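Side-chain contacts in N-alpha-acetyltransferase 35, NatC auxiliary subunit (Saccharomyces cerevisiae, PDB 6YGA), which serves as an auxiliary subunit of the NatC N-terminal acetyltransferase, which acetylates the N-terminal methionine of the L-A virus Gag protein: residues 226-229 and 230-234; 244-247 and 248-251. One frame throughout, in Å; residues are numbered along the deposited sequence.

Contact 1: 226-229 and 230-234; sequences IIIC and LVHLE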
ATOM      1  N   ILE B 226       5.622  -2.897  29.805  1.00 60.94           N
ATOM      2  CA  ILE B 226       5.178  -2.752  28.419  1.00 57.27           C
ATOM      3  C   ILE B 226       5.901  -3.754  27.529  1.00 55.89           C
ATOM      4  O   ILE B 226       5.285  -4.434  26.699  1.00 53.82           O
ATOM      5  CB  ILE B 226       5.390  -1.305  27.931  1.00 55.57           C
ATOM      6  CG1 ILE B 226       4.335  -0.367  28.519  1.00 56.40           C
ATOM      7  CG2 ILE B 226       5.356  -1.234  26.411  1.00 51.09           C
ATOM      8  CD1 ILE B 226       4.471   1.069  28.046  1.00 55.58           C
ATOM      9  N   ILE B 227       7.220  -3.873  27.704  1.00 56.70           N
ATOM     10  CA  ILE B 227       7.999  -4.812  26.902  1.00 57.24           C
ATOM     11  C   ILE B 227       7.515  -6.240  27.128  1.00 59.42           C
ATOM     12  O   ILE B 227       7.419  -7.033  26.185  1.00 58.81           O
ATOM     13  CB  ILE B 227       9.500  -4.656  27.211  1.00 56.50           C
ATOM     14  CG1 ILE B 227       9.970  -3.247  26.830  1.00 56.50           C
ATOM     15  CG2 ILE B 227      10.321  -5.703  26.471  1.00 54.98           C
ATOM     16  CD1 ILE B 227      11.447  -3.000  27.057  1.00 57.94           C
ATOM     17  N   ILE B 228       7.184  -6.583  28.377  1.00 61.33           N
ATOM     18  CA  ILE B 228       6.640  -7.907  28.676  1.00 59.68           C
ATOM     19  C   ILE B 228       5.354  -8.147  27.891  1.00 58.10           C
ATOM     20  O   ILE B 228       5.133  -9.237  27.349  1.00 55.27           O
ATOM     21  CB  ILE B 228       6.418  -8.064  30.192  1.00 59.47           C
ATOM     22  CG1 ILE B 228       7.762  -8.152  30.917  1.00 61.12           C
ATOM     23  CG2 ILE B 228       5.550  -9.280  30.492  1.00 58.10           C
ATOM     24  CD1 ILE B 228       7.646  -8.337  32.413  1.00 62.12           C
ATOM     25  N   CYS B 229       4.493  -7.131  27.809  1.00 58.65           N
ATOM     26  CA  CYS B 229       3.249  -7.276  27.061  1.00 59.83           C
ATOM     27  C   CYS B 229       3.513  -7.480  25.574  1.00 59.61           C
ATOM     28  O   CYS B 229       2.824  -8.271  24.919  1.00 61.02           O
ATOM     29  CB  CYS B 229       2.360  -6.055  27.283  1.00 60.35           C
ATOM     30  SG  CYS B 229       1.828  -5.825  28.995  1.00 63.45           S
ATOM     31  N   LEU B 230       4.503  -6.775  25.020  1.00 59.86           N
ATOM     32  CA  LEU B 230       4.808  -6.933  23.600  1.00 57.54           C
ATOM     33  C   LEU B 230       5.352  -8.326  23.310  1.00 56.80           C
ATOM     34  O   LEU B 230       5.094  -8.889  22.239  1.00 55.00           O
ATOM     35  CB  LEU B 230       5.804  -5.863  23.147  1.00 57.63           C
ATOM     36  CG  LEU B 230       5.345  -4.404  23.233  1.00 58.67           C
ATOM     37  CD1 LEU B 230       6.518  -3.446  23.054  1.00 59.85           C
ATOM     38  CD2 LEU B 230       4.263  -4.125  22.205  1.00 55.85           C
ATOM     39  N   VAL B 231       6.113  -8.894  24.250  1.00 55.53           N
ATOM     40  CA  VAL B 231       6.620 -10.251  24.083  1.00 56.06           C
ATOM     41  C   VAL B 231       5.478 -11.260  24.105  1.00 55.91           C
ATOM     42  O   VAL B 231       5.556 -12.317  23.466  1.00 56.31           O
ATOM     43  CB  VAL B 231       7.672 -10.549  25.169  1.00 57.82           C
ATOM     44  CG1 VAL B 231       8.140 -11.991  25.083  1.00 59.03           C
ATOM     45  CG2 VAL B 231       8.849  -9.597  25.031  1.00 55.41           C
ATOM     46  N   HIS B 232       4.395 -10.946  24.808  1.00 57.49           N
ATOM     47  CA  HIS B 232       3.253 -11.844  24.909  1.00 60.24           C
ATOM     48  C   HIS B 232       2.339 -11.800  23.693  1.00 57.98           C
ATOM     49  O   HIS B 232       1.327 -12.509  23.683  1.00 58.34           O
ATOM     50  CB  HIS B 232       2.438 -11.518  26.159  1.00 63.76           C
ATOM     51  CG  HIS B 232       2.921 -12.215  27.392  1.00 68.43           C
ATOM     52  ND1 HIS B 232       2.645 -13.540  27.651  1.00 70.33           N
ATOM     53  CD2 HIS B 232       3.655 -11.770  28.439  1.00 70.52           C
ATOM     54  CE1 HIS B 232       3.192 -13.883  28.805  1.00 72.35           C
ATOM     55  NE2 HIS B 232       3.809 -12.827  29.303  1.00 72.42           N
ATOM     56  N   LEU B 233       2.654 -10.993  22.678  1.00 56.08           N
ATOM     57  CA  LEU B 233       1.759 -10.893  21.530  1.00 54.36           C
ATOM     58  C   LEU B 233       1.757 -12.170  20.704  1.00 55.37           C
ATOM     59  O   LEU B 233       0.790 -12.435  19.981  1.00 54.94           O
ATOM     60  CB  LEU B 233       2.139  -9.701  20.650  1.00 50.92           C
ATOM     61  CG  LEU B 233       1.714  -8.323  21.163  1.00 51.50           C
ATOM     62  CD1 LEU B 233       2.208  -7.224  20.229  1.00 51.02           C
ATOM     63  CD2 LEU B 233       0.206  -8.262  21.321  1.00 49.87           C
ATOM     64  N   GLU B 234       2.818 -12.973  20.794  1.00 56.05           N
ATOM     65  CA  GLU B 234       2.858 -14.214  20.035  1.00 54.80           C
ATOM     66  C   GLU B 234       1.886 -15.260  20.571  1.00 53.54           C
ATOM     67  O   GLU B 234       1.642 -16.260  19.885  1.00 57.83           O
ATOM     68  CB  GLU B 234       4.279 -14.780  20.021  1.00 56.97           C
ATOM     69  CG  GLU B 234       4.713 -15.410  21.325  1.00 60.84           C
ATOM     70  CD  GLU B 234       5.997 -16.200  21.185  1.00 63.42           C
ATOM     71  OE1 GLU B 234       6.775 -15.910  20.251  1.00 63.75           O
ATOM     72  OE2 GLU B 234       6.223 -17.118  22.002  1.00 65.26           O
TER
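The last turn of helix 215-231 and the residues that follow it bring Ile226 against Leu230 and Ile228 against His232, two i to i+4 pairs at the C-terminal end of the helix. Ile226 and Leu230 lie side by side, both leading the same way, and methyl CG2 of Ile226 comes 4.2 Å from CD1 of Leu230. CG2 can do this because it stands anti to the backbone N, while CG1 takes the place beside that N (chi1 -75°). The branched aliphatic side chains of isoleucine and leucine suit this buried flank, where Leu97 of helix 85-104 packs on both. One residue on, CG2 of Ile227 and CG2 of Val231 are a looser 4.4 Å apart.

The imidazole of His232 runs alongside Ile228. Methyl CG2 of Ile228 sits in the ring plane, at the edge, 3.7 Å from CD2 of His232, and CD2 of His232 also lies 3.1 Å from O of Ile228, which is near the ring plane at its edge. On the other side of CG, ND1 is hydrogen-bonded to OD2 of Asp235, which should help to fix the ring's rotation.

Around His232 the backbone bonding changes. Leu230 N reaches Ile226 O at 3.0 Å, whereas His232 N divides itself between Ile228 O (3.1 Å, 135° at the hydrogen) and, weakly, Cys229 O. Such a shift from i+4 to i+3 bonds, with Leu233 N to Leu230 O, is typical of a helix C-terminus.

Contact 2: 244-247 and 248-251; sequences TSHL and DELI
Thr244 and Asp248 meet where their side chains cross obliquely, OG1 of the threonine giving a weak, long hydrogen bond to OD2 of the aspartate at 3.4 Å. The threonine hydroxyl lies between its own backbone N and carbonyl carbon (chi1 57°). Asp248 carries CG beside its backbone N (chi1 -70°), which lays the carboxylate back over the preceding turn: OD2 comes to 3.1 Å from Thr244 O, a meeting of two acceptors that is likely to be unfavourable in itself. The stronger partner of this carboxylate lies elsewhere, for OD1 forms a salt bridge with Lys308 of helix 298-311.

These residues open helix 245-260. Thr244 occupies the N-cap position, yet its side chain makes no capping bond; its carbonyl instead begins the helical series, accepting from Asp248 N at 2.7 Å. An acidic residue suits this place near the helix start, where its negative charge would be expected to interact favourably with the positive end of the helix dipole.

Glu249 likewise has CG beside its backbone N, and its chain, extended beyond CG, lies along the preceding turn. CG is 3.2 Å from Ser245 O, while OE1 approaches CD2 of His246 obliquely at 4.3 Å.

The buried leucines and the partly exposed Ile251 face neighbouring helices. With CG anti to the backbone N (chi1 176°), unlike its neighbours, Leu250 carries its methyls to helix 215-231. Ile251 turns CG1 back to 3.4 Å from Leu247 O, the carbonyl that accepts its N-H; beyond this, the side chains of both Leu247 and Ile251 touch helix 298-311.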
ATOM      1  N   THR B 244      -7.279 -11.039  27.063  1.00 60.12           N
ATOM      2  CA  THR B 244      -6.920  -9.643  26.861  1.00 60.85           C
ATOM      3  C   THR B 244      -6.167  -9.049  28.044  1.00 61.34           C
ATOM      4  O   THR B 244      -6.050  -7.823  28.133  1.00 61.66           O
ATOM      5  CB  THR B 244      -8.173  -8.811  26.577  1.00 62.17           C
ATOM      6  OG1 THR B 244      -9.101  -8.962  27.658  1.00 64.41           O
ATOM      7  CG2 THR B 244      -8.830  -9.264  25.284  1.00 60.39           C
ATOM      8  N   SER B 245      -5.645  -9.885  28.946  1.00 62.54           N
ATOM      9  CA  SER B 245      -5.014  -9.372  30.159  1.00 63.61           C
ATOM     10  C   SER B 245      -3.766  -8.557  29.835  1.00 60.52           C
ATOM     11  O   SER B 245      -3.650  -7.394  30.236  1.00 60.45           O
ATOM     12  CB  SER B 245      -4.679 -10.528  31.104  1.00 67.68           C
ATOM     13  OG  SER B 245      -5.857 -11.195  31.525  1.00 72.17           O
ATOM     14  N   HIS B 246      -2.821  -9.155  29.104  1.00 58.80           N
ATOM     15  CA  HIS B 246      -1.616  -8.429  28.713  1.00 59.57           C
ATOM     16  C   HIS B 246      -1.938  -7.248  27.806  1.00 58.34           C
ATOM     17  O   HIS B 246      -1.268  -6.211  27.877  1.00 58.82           O
ATOM     18  CB  HIS B 246      -0.633  -9.380  28.027  1.00 60.38           C
ATOM     19  CG  HIS B 246       0.015 -10.355  28.961  1.00 64.15           C
ATOM     20  ND1 HIS B 246      -0.379 -11.673  29.057  1.00 64.73           N
ATOM     21  CD2 HIS B 246       1.029 -10.200  29.844  1.00 65.64           C
ATOM     22  CE1 HIS B 246       0.368 -12.288  29.958  1.00 65.82           C
ATOM     23  NE2 HIS B 246       1.229 -11.416  30.450  1.00 66.82           N
ATOM     24  N   LEU B 247      -2.957  -7.376  26.956  1.00 56.39           N
ATOM     25  CA  LEU B 247      -3.348  -6.249  26.117  1.00 55.89           C
ATOM     26  C   LEU B 247      -3.920  -5.115  26.956  1.00 59.92           C
ATOM     27  O   LEU B 247      -3.683  -3.938  26.660  1.00 60.57           O
ATOM     28  CB  LEU B 247      -4.356  -6.697  25.062  1.00 51.97           C
ATOM     29  CG  LEU B 247      -3.778  -7.628  23.997  1.00 49.65           C
ATOM     30  CD1 LEU B 247      -4.884  -8.255  23.163  1.00 51.12           C
ATOM     31  CD2 LEU B 247      -2.798  -6.870  23.117  1.00 46.97           C
ATOM     32  N   ASP B 248      -4.683  -5.447  28.001  1.00 63.42           N
ATOM     33  CA  ASP B 248      -5.198  -4.409  28.890  1.00 67.07           C
ATOM     34  C   ASP B 248      -4.072  -3.777  29.702  1.00 68.44           C
ATOM     35  O   ASP B 248      -4.061  -2.559  29.909  1.00 69.12           O
ATOM     36  CB  ASP B 248      -6.274  -4.980  29.819  1.00 71.17           C
ATOM     37  CG  ASP B 248      -7.572  -5.322  29.091  1.00 74.21           C
ATOM     38  OD1 ASP B 248      -7.889  -4.673  28.070  1.00 74.27           O
ATOM     39  OD2 ASP B 248      -8.286  -6.237  29.555  1.00 76.02           O
ATOM     40  N   GLU B 249      -3.116  -4.587  30.169  1.00 69.86           N
ATOM     41  CA  GLU B 249      -1.968  -4.037  30.886  1.00 72.84           C
ATOM     42  C   GLU B 249      -1.156  -3.110  29.992  1.00 70.07           C
ATOM     43  O   GLU B 249      -0.639  -2.085  30.453  1.00 71.63           O
ATOM     44  CB  GLU B 249      -1.081  -5.163  31.417  1.00 76.78           C
ATOM     45  CG  GLU B 249      -1.761  -6.089  32.403  1.00 83.43           C
ATOM     46  CD  GLU B 249      -0.875  -7.248  32.806  1.00 87.71           C
ATOM     47  OE1 GLU B 249       0.364  -7.085  32.784  1.00 89.00           O
ATOM     48  OE2 GLU B 249      -1.417  -8.324  33.133  1.00 89.97           O
ATOM     49  N   LEU B 250      -1.030  -3.456  28.710  1.00 65.42           N
ATOM     50  CA  LEU B 250      -0.303  -2.600  27.780  1.00 62.21           C
ATOM     51  C   LEU B 250      -0.968  -1.236  27.657  1.00 60.90           C
ATOM     52  O   LEU B 250      -0.285  -0.210  27.556  1.00 61.97           O
ATOM     53  CB  LEU B 250      -0.204  -3.280  26.415  1.00 61.09           C
ATOM     54  CG  LEU B 250       0.443  -2.479  25.284  1.00 60.05           C
ATOM     55  CD1 LEU B 250       1.857  -2.065  25.656  1.00 60.57           C
ATOM     56  CD2 LEU B 250       0.437  -3.283  23.993  1.00 56.93           C
ATOM     57  N   ILE B 251      -2.301  -1.205  27.675  1.00 60.35           N
ATOM     58  CA  ILE B 251      -3.026   0.059  27.588  1.00 61.58           C
ATOM     59  C   ILE B 251      -2.839   0.870  28.866  1.00 67.40           C
ATOM     60  O   ILE B 251      -2.572   2.076  28.820  1.00 71.78           O
ATOM     61  CB  ILE B 251      -4.515  -0.200  27.293  1.00 58.29           C
ATOM     62  CG1 ILE B 251      -4.688  -0.789  25.892  1.00 55.95           C
ATOM     63  CG2 ILE B 251      -5.326   1.077  27.446  1.00 56.66           C
ATOM     64  CD1 ILE B 251      -6.080  -1.330  25.613  1.00 53.80           C
TER

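In the fold
Contacts 1 and 2 follow one another along the chain, the end of helix 215-231 and the start of helix 245-260, and their centres are about 9 Å apart. They touch directly. The rings of His232 and His246 stack, with NE2 of His232 3.2 Å from NE2 of His246. Cys229 packs its sulfur into the other helix, SG lying 3.3 Å from His246 O, and methyl CG2 of Ile226 meets CD1 of Leu250 at 3.7 Å. Within the helical fold, contact 1 faces helices 85-104, 142-167 and 193-209, whereas contact 2 adjoins helix 298-311. No other subunit of the assembly touches either contact.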